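Local coordinates for protein aeromonas extracellular serine protease (Aeromonas sobria, PDB 3WQB) that cleaves peptide bonds after paired basic residues, one of them lysine, as a calcium-binding serine protease of the furin subfamily, at residues E400-F414 / M533-G545. The protein carries 1 engineered substitution. Residues are numbered along the deposited sequence; the frame is centred on the assembly and turned at random.
Sequences ERNAAGMWFSPTYGF and MLSNKFYGESAQG
Asn402 meets the turns of residues 536-541 from the tip of a small beta hairpin, in which strands 400-401 and 407-408 are closed by a type I turn. The contact ties this hairpin to a loop of the P-domain. An amide suits Asn402 because its two ends do different work. ND2 gives one hydrogen to Lys537 O, 2.8 Å away, nearly in the amide plane and fairly straight, and the other to Tyr539 O at 2.9 Å. OD1 accepts Ala404 N in an Asx turn and also takes Met406 N, the two arriving from opposite faces of its plane; chi1 of 76° sets CG between the backbone N and the carbonyl carbon, which turns OD1 back toward both N-H groups. Gly540, at positive phi, leaves room for Ala404 CB, 3.4 Å from Gly540 C.

Farther from the turn, Phe408 of the hairpin lies beside Lys537, whose CA sits over the ring face in a CH-pi contact 4.2 Å from the centroid. The bent lysine chain then takes NZ to Glu400 OE1, a 2.8 Å salt bridge on the anti side of the carboxylate; Arg500 O and a water also bind NZ. Phe414 CZ presses on Tyr539 CB, the two rings inclined at 69°, while helix 358-368 packs against both residues. Glu541, also held by Thr499, receives Ala403 N on OE2 at 2.9 Å, again on the anti side and 30° out of the carboxylate plane.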
loop_
_atom_site.group_PDB
_atom_site.type_symbol
_atom_site.label_atom_id
_atom_site.label_comp_id
_atom_site.label_asym_id
_atom_site.label_seq_id
_atom_site.Cartn_x
_atom_site.Cartn_y
_atom_site.Cartn_z
ATOM N N GLU A 400 15.215 12.361 -9.078
ATOM C CA GLU A 400 16.047 12.050 -10.244
ATOM C C GLU A 400 15.188 11.963 -11.499
ATOM O O GLU A 400 14.001 11.613 -11.442
ATOM C CB GLU A 400 16.824 10.746 -10.036
ATOM C CG GLU A 400 17.772 10.825 -8.835
ATOM C CD GLU A 400 18.530 9.546 -8.558
ATOM O OE1 GLU A 400 18.362 8.580 -9.319
ATOM O OE2 GLU A 400 19.310 9.510 -7.581
ATOM N N ARG A 401 15.780 12.310 -12.635
ATOM C CA ARG A 401 15.065 12.276 -13.907
ATOM C C ARG A 401 15.561 11.085 -14.723
ATOM O O ARG A 401 16.768 10.926 -14.931
ATOM C CB ARG A 401 15.277 13.588 -14.672
ATOM C CG ARG A 401 14.276 13.830 -15.799
ATOM C CD ARG A 401 14.531 15.171 -16.476
ATOM N NE ARG A 401 13.280 15.765 -16.946
ATOM C CZ ARG A 401 13.046 16.191 -18.184
ATOM N NH1 ARG A 401 13.976 16.102 -19.126
ATOM N NH2 ARG A 401 11.862 16.712 -18.478
ATOM N N ASN A 402 14.636 10.242 -15.186
ATOM C CA ASN A 402 15.031 9.059 -15.957
ATOM C C ASN A 402 15.345 9.395 -17.421
ATOM O O ASN A 402 15.261 10.557 -17.825
ATOM C CB ASN A 402 14.035 7.893 -15.796
ATOM C CG ASN A 402 12.735 8.074 -16.578
ATOM O OD1 ASN A 402 12.627 8.893 -17.503
ATOM N ND2 ASN A 402 11.736 7.277 -16.214
ATOM N N ALA A 403 15.707 8.389 -18.212
ATOM C CA ALA A 403 16.186 8.657 -19.573
ATOM C C ALA A 403 15.078 9.085 -20.529
ATOM O O ALA A 403 15.361 9.597 -21.624
ATOM C CB ALA A 403 16.931 7.460 -20.130
ATOM N N ALA A 404 13.829 8.900 -20.108
ATOM C CA ALA A 404 12.671 9.307 -20.891
ATOM C C ALA A 404 12.153 10.666 -20.419
ATOM O O ALA A 404 11.122 11.133 -20.889
ATOM C CB ALA A 404 11.574 8.256 -20.796
ATOM N N GLY A 405 12.857 11.287 -19.476
ATOM C CA GLY A 405 12.511 12.637 -19.044
ATOM C C GLY A 405 11.553 12.714 -17.867
ATOM O O GLY A 405 11.124 13.803 -17.484
ATOM N N MET A 406 11.218 11.560 -17.297
ATOM C CA MET A 406 10.293 11.497 -16.163
ATOM C C MET A 406 11.034 11.696 -14.844
ATOM O O MET A 406 11.994 10.978 -14.543
ATOM C CB MET A 406 9.570 10.144 -16.128
ATOM C CG MET A 406 8.642 9.867 -17.296
ATOM S SD MET A 406 7.155 10.883 -17.345
ATOM C CE MET A 406 6.274 10.331 -15.883
ATOM N N TRP A 407 10.570 12.659 -14.057
ATOM C CA TRP A 407 11.089 12.877 -12.717
ATOM C C TRP A 407 10.461 11.874 -11.769
ATOM O O TRP A 407 9.247 11.646 -11.798
ATOM C CB TRP A 407 10.761 14.286 -12.236
ATOM C CG TRP A 407 11.641 15.339 -12.833
ATOM C CD1 TRP A 407 11.351 16.151 -13.890
ATOM C CD2 TRP A 407 12.951 15.703 -12.391
ATOM N NE1 TRP A 407 12.404 16.998 -14.139
ATOM C CE2 TRP A 407 13.399 16.751 -13.230
ATOM C CE3 TRP A 407 13.791 15.250 -11.364
ATOM C CZ2 TRP A 407 14.659 17.345 -13.081
ATOM C CZ3 TRP A 407 15.036 15.847 -11.210
ATOM C CH2 TRP A 407 15.455 16.888 -12.063
ATOM N N PHE A 408 11.279 11.313 -10.884
ATOM C CA PHE A 408 10.789 10.311 -9.940
ATOM C C PHE A 408 11.602 10.358 -8.658
ATOM O O PHE A 408 12.812 10.585 -8.695
ATOM C CB PHE A 408 10.884 8.903 -10.553
ATOM C CG PHE A 408 10.339 7.822 -9.657
ATOM C CD1 PHE A 408 8.970 7.567 -9.629
ATOM C CD2 PHE A 408 11.179 7.076 -8.829
ATOM C CE1 PHE A 408 8.436 6.590 -8.786
ATOM C CE2 PHE A 408 10.656 6.087 -7.977
ATOM C CZ PHE A 408 9.276 5.850 -7.959
ATOM N N SER A 409 10.928 10.130 -7.532
ATOM C CA SER A 409 11.618 9.931 -6.261
ATOM C C SER A 409 10.927 8.801 -5.489
ATOM O O SER A 409 9.717 8.612 -5.617
ATOM C CB SER A 409 11.636 11.223 -5.445
ATOM O OG SER A 409 10.319 11.623 -5.085
ATOM N N PRO A 410 11.687 8.042 -4.684
ATOM C CA PRO A 410 11.022 7.021 -3.875
ATOM C C PRO A 410 10.118 7.629 -2.797
ATOM O O PRO A 410 9.203 6.962 -2.322
ATOM C CB PRO A 410 12.192 6.250 -3.242
ATOM C CG PRO A 410 13.327 7.219 -3.272
ATOM C CD PRO A 410 13.156 7.978 -4.536
ATOM N N THR A 411 10.361 8.884 -2.417
ATOM C CA THR A 411 9.508 9.530 -1.423
ATOM C C THR A 411 8.144 9.931 -1.998
ATOM O O THR A 411 7.108 9.679 -1.371
ATOM C CB THR A 411 10.221 10.737 -0.783
ATOM O OG1 THR A 411 11.386 10.272 -0.101
ATOM C CG2 THR A 411 9.308 11.445 0.203
ATOM N N TYR A 412 8.150 10.561 -3.169
ATOM C CA TYR A 412 6.941 11.163 -3.728
ATOM C C TYR A 412 6.431 10.466 -4.989
ATOM O O TYR A 412 5.445 10.908 -5.579
ATOM C CB TYR A 412 7.191 12.658 -4.006
ATOM C CG TYR A 412 7.655 13.414 -2.789
ATOM C CD1 TYR A 412 6.767 13.709 -1.758
ATOM C CD2 TYR A 412 8.977 13.812 -2.657
ATOM C CE1 TYR A 412 7.183 14.382 -0.632
ATOM C CE2 TYR A 412 9.408 14.487 -1.532
ATOM C CZ TYR A 412 8.497 14.770 -0.521
ATOM O OH TYR A 412 8.897 15.443 0.609
ATOM N N GLY A 413 7.102 9.392 -5.407
ATOM C CA GLY A 413 6.797 8.785 -6.699
ATOM C C GLY A 413 7.030 9.811 -7.802
ATOM O O GLY A 413 8.057 10.503 -7.830
ATOM N N PHE A 414 6.067 9.911 -8.715
ATOM C CA PHE A 414 6.116 10.914 -9.772
ATOM C C PHE A 414 5.766 12.316 -9.270
ATOM O O PHE A 414 5.958 13.301 -9.987
ATOM C CB PHE A 414 5.235 10.491 -10.954
ATOM C CG PHE A 414 5.739 9.255 -11.631
ATOM C CD1 PHE A 414 5.102 8.027 -11.450
ATOM C CD2 PHE A 414 6.907 9.301 -12.391
ATOM C CE1 PHE A 414 5.605 6.873 -12.048
ATOM C CE2 PHE A 414 7.420 8.157 -12.982
ATOM C CZ PHE A 414 6.771 6.944 -12.813
ATOM N N MET A 533 9.992 -7.132 -5.519
ATOM C CA MET A 533 10.073 -5.678 -5.433
ATOM C C MET A 533 9.657 -5.088 -6.775
ATOM O O MET A 533 9.800 -5.737 -7.820
ATOM C CB MET A 533 11.493 -5.235 -5.080
ATOM C CG MET A 533 11.946 -5.684 -3.702
ATOM S SD MET A 533 13.737 -5.863 -3.537
ATOM C CE MET A 533 13.987 -7.401 -4.402
ATOM N N LEU A 534 9.124 -3.870 -6.750
ATOM C CA LEU A 534 8.745 -3.180 -7.979
ATOM C C LEU A 534 9.411 -1.808 -8.029
ATOM O O LEU A 534 9.607 -1.170 -6.992
ATOM C CB LEU A 534 7.219 -3.064 -8.072
ATOM C CG LEU A 534 6.677 -2.336 -9.309
ATOM C CD1 LEU A 534 5.413 -2.988 -9.811
ATOM C CD2 LEU A 534 6.434 -0.844 -9.057
ATOM N N SER A 535 9.771 -1.366 -9.230
ATOM C CA SER A 535 10.202 0.011 -9.419
ATOM C C SER A 535 9.414 0.708 -10.513
ATOM O O SER A 535 9.170 0.145 -11.592
ATOM C CB SER A 535 11.687 0.099 -9.743
ATOM O OG SER A 535 12.029 1.442 -10.022
ATOM N N ASN A 536 9.048 1.956 -10.226
ATOM C CA ASN A 536 8.416 2.849 -11.187
ATOM C C ASN A 536 9.408 3.795 -11.867
ATOM O O ASN A 536 9.031 4.570 -12.758
ATOM C CB ASN A 536 7.326 3.662 -10.493
ATOM C CG ASN A 536 6.146 2.815 -10.081
ATOM O OD1 ASN A 536 5.651 2.010 -10.876
ATOM N ND2 ASN A 536 5.665 3.005 -8.848
ATOM N N LYS A 537 10.667 3.757 -11.424
ATOM C CA LYS A 537 11.675 4.723 -11.866
ATOM C C LYS A 537 11.916 4.767 -13.370
ATOM O O LYS A 537 12.352 5.797 -13.898
ATOM C CB LYS A 537 12.984 4.454 -11.120
ATOM C CG LYS A 537 14.188 5.256 -11.579
ATOM C CD LYS A 537 14.030 6.749 -11.291
ATOM C CE LYS A 537 15.261 7.530 -11.730
ATOM N NZ LYS A 537 16.470 7.201 -10.927
ATOM N N PHE A 538 11.639 3.656 -14.047
ATOM C CA PHE A 538 12.027 3.490 -15.446
ATOM C C PHE A 538 10.905 3.808 -16.433
ATOM O O PHE A 538 11.019 3.550 -17.626
ATOM C CB PHE A 538 12.575 2.078 -15.664
ATOM C CG PHE A 538 13.622 1.692 -14.670
ATOM C CD1 PHE A 538 14.905 2.207 -14.761
ATOM C CD2 PHE A 538 13.324 0.812 -13.628
ATOM C CE1 PHE A 538 15.880 1.857 -13.830
ATOM C CE2 PHE A 538 14.296 0.455 -12.688
ATOM C CZ PHE A 538 15.575 0.978 -12.799
ATOM N N TYR A 539 9.823 4.392 -15.927
ATOM C CA TYR A 539 8.649 4.684 -16.735
ATOM C C TYR A 539 9.004 5.465 -17.991
ATOM O O TYR A 539 9.551 6.571 -17.922
ATOM C CB TYR A 539 7.648 5.474 -15.890
ATOM C CG TYR A 539 6.268 5.578 -16.488
ATOM C CD1 TYR A 539 5.273 4.672 -16.134
ATOM C CD2 TYR A 539 5.955 6.579 -17.418
ATOM C CE1 TYR A 539 4.000 4.762 -16.681
ATOM C CE2 TYR A 539 4.674 6.675 -17.972
ATOM C CZ TYR A 539 3.704 5.767 -17.591
ATOM O OH TYR A 539 2.440 5.844 -18.126
ATOM N N GLY A 540 8.661 4.888 -19.144
ATOM C CA GLY A 540 8.874 5.547 -20.422
ATOM C C GLY A 540 10.148 5.148 -21.148
ATOM O O GLY A 540 10.292 5.428 -22.333
ATOM N N GLU A 541 11.090 4.534 -20.436
ATOM C CA GLU A 541 12.360 4.104 -21.039
ATOM C C GLU A 541 12.179 2.894 -21.958
ATOM O O GLU A 541 11.202 2.158 -21.843
ATOM C CB GLU A 541 13.378 3.748 -19.945
ATOM C CG GLU A 541 13.871 4.943 -19.148
ATOM C CD GLU A 541 15.078 4.655 -18.281
ATOM O OE1 GLU A 541 15.609 3.519 -18.292
ATOM O OE2 GLU A 541 15.497 5.586 -17.565
ATOM N N SER A 542 13.143 2.682 -22.853
ATOM C CA SER A 542 13.198 1.469 -23.650
ATOM C C SER A 542 13.730 0.320 -22.795
ATOM O O SER A 542 14.714 0.481 -22.063
ATOM C CB SER A 542 14.087 1.666 -24.874
ATOM O OG SER A 542 14.292 0.428 -25.542
ATOM N N ALA A 543 13.083 -0.834 -22.890
ATOM C CA ALA A 543 13.475 -2.018 -22.129
ATOM C C ALA A 543 14.665 -2.768 -22.722
ATOM O O ALA A 543 15.297 -3.563 -22.035
ATOM C CB ALA A 543 12.292 -2.970 -21.994
ATOM N N GLN A 544 14.968 -2.518 -23.994
ATOM C CA GLN A 544 15.923 -3.347 -24.727
ATOM C C GLN A 544 17.351 -3.116 -24.273
ATOM O O GLN A 544 17.831 -1.986 -24.251
ATOM C CB GLN A 544 15.786 -3.090 -26.222
ATOM C CG GLN A 544 16.560 -4.047 -27.104
ATOM C CD GLN A 544 16.306 -3.764 -28.567
ATOM O OE1 GLN A 544 16.725 -2.733 -29.088
ATOM N NE2 GLN A 544 15.591 -4.664 -29.228
ATOM N N GLY A 545 18.031 -4.207 -23.933
ATOM C CA GLY A 545 19.402 -4.134 -23.472
ATOM C C GLY A 545 19.577 -4.798 -22.129
ATOM O O GLY A 545 18.718 -5.563 -21.673
HETATM O O HOH W 1 18.205 8.831 -12.836
#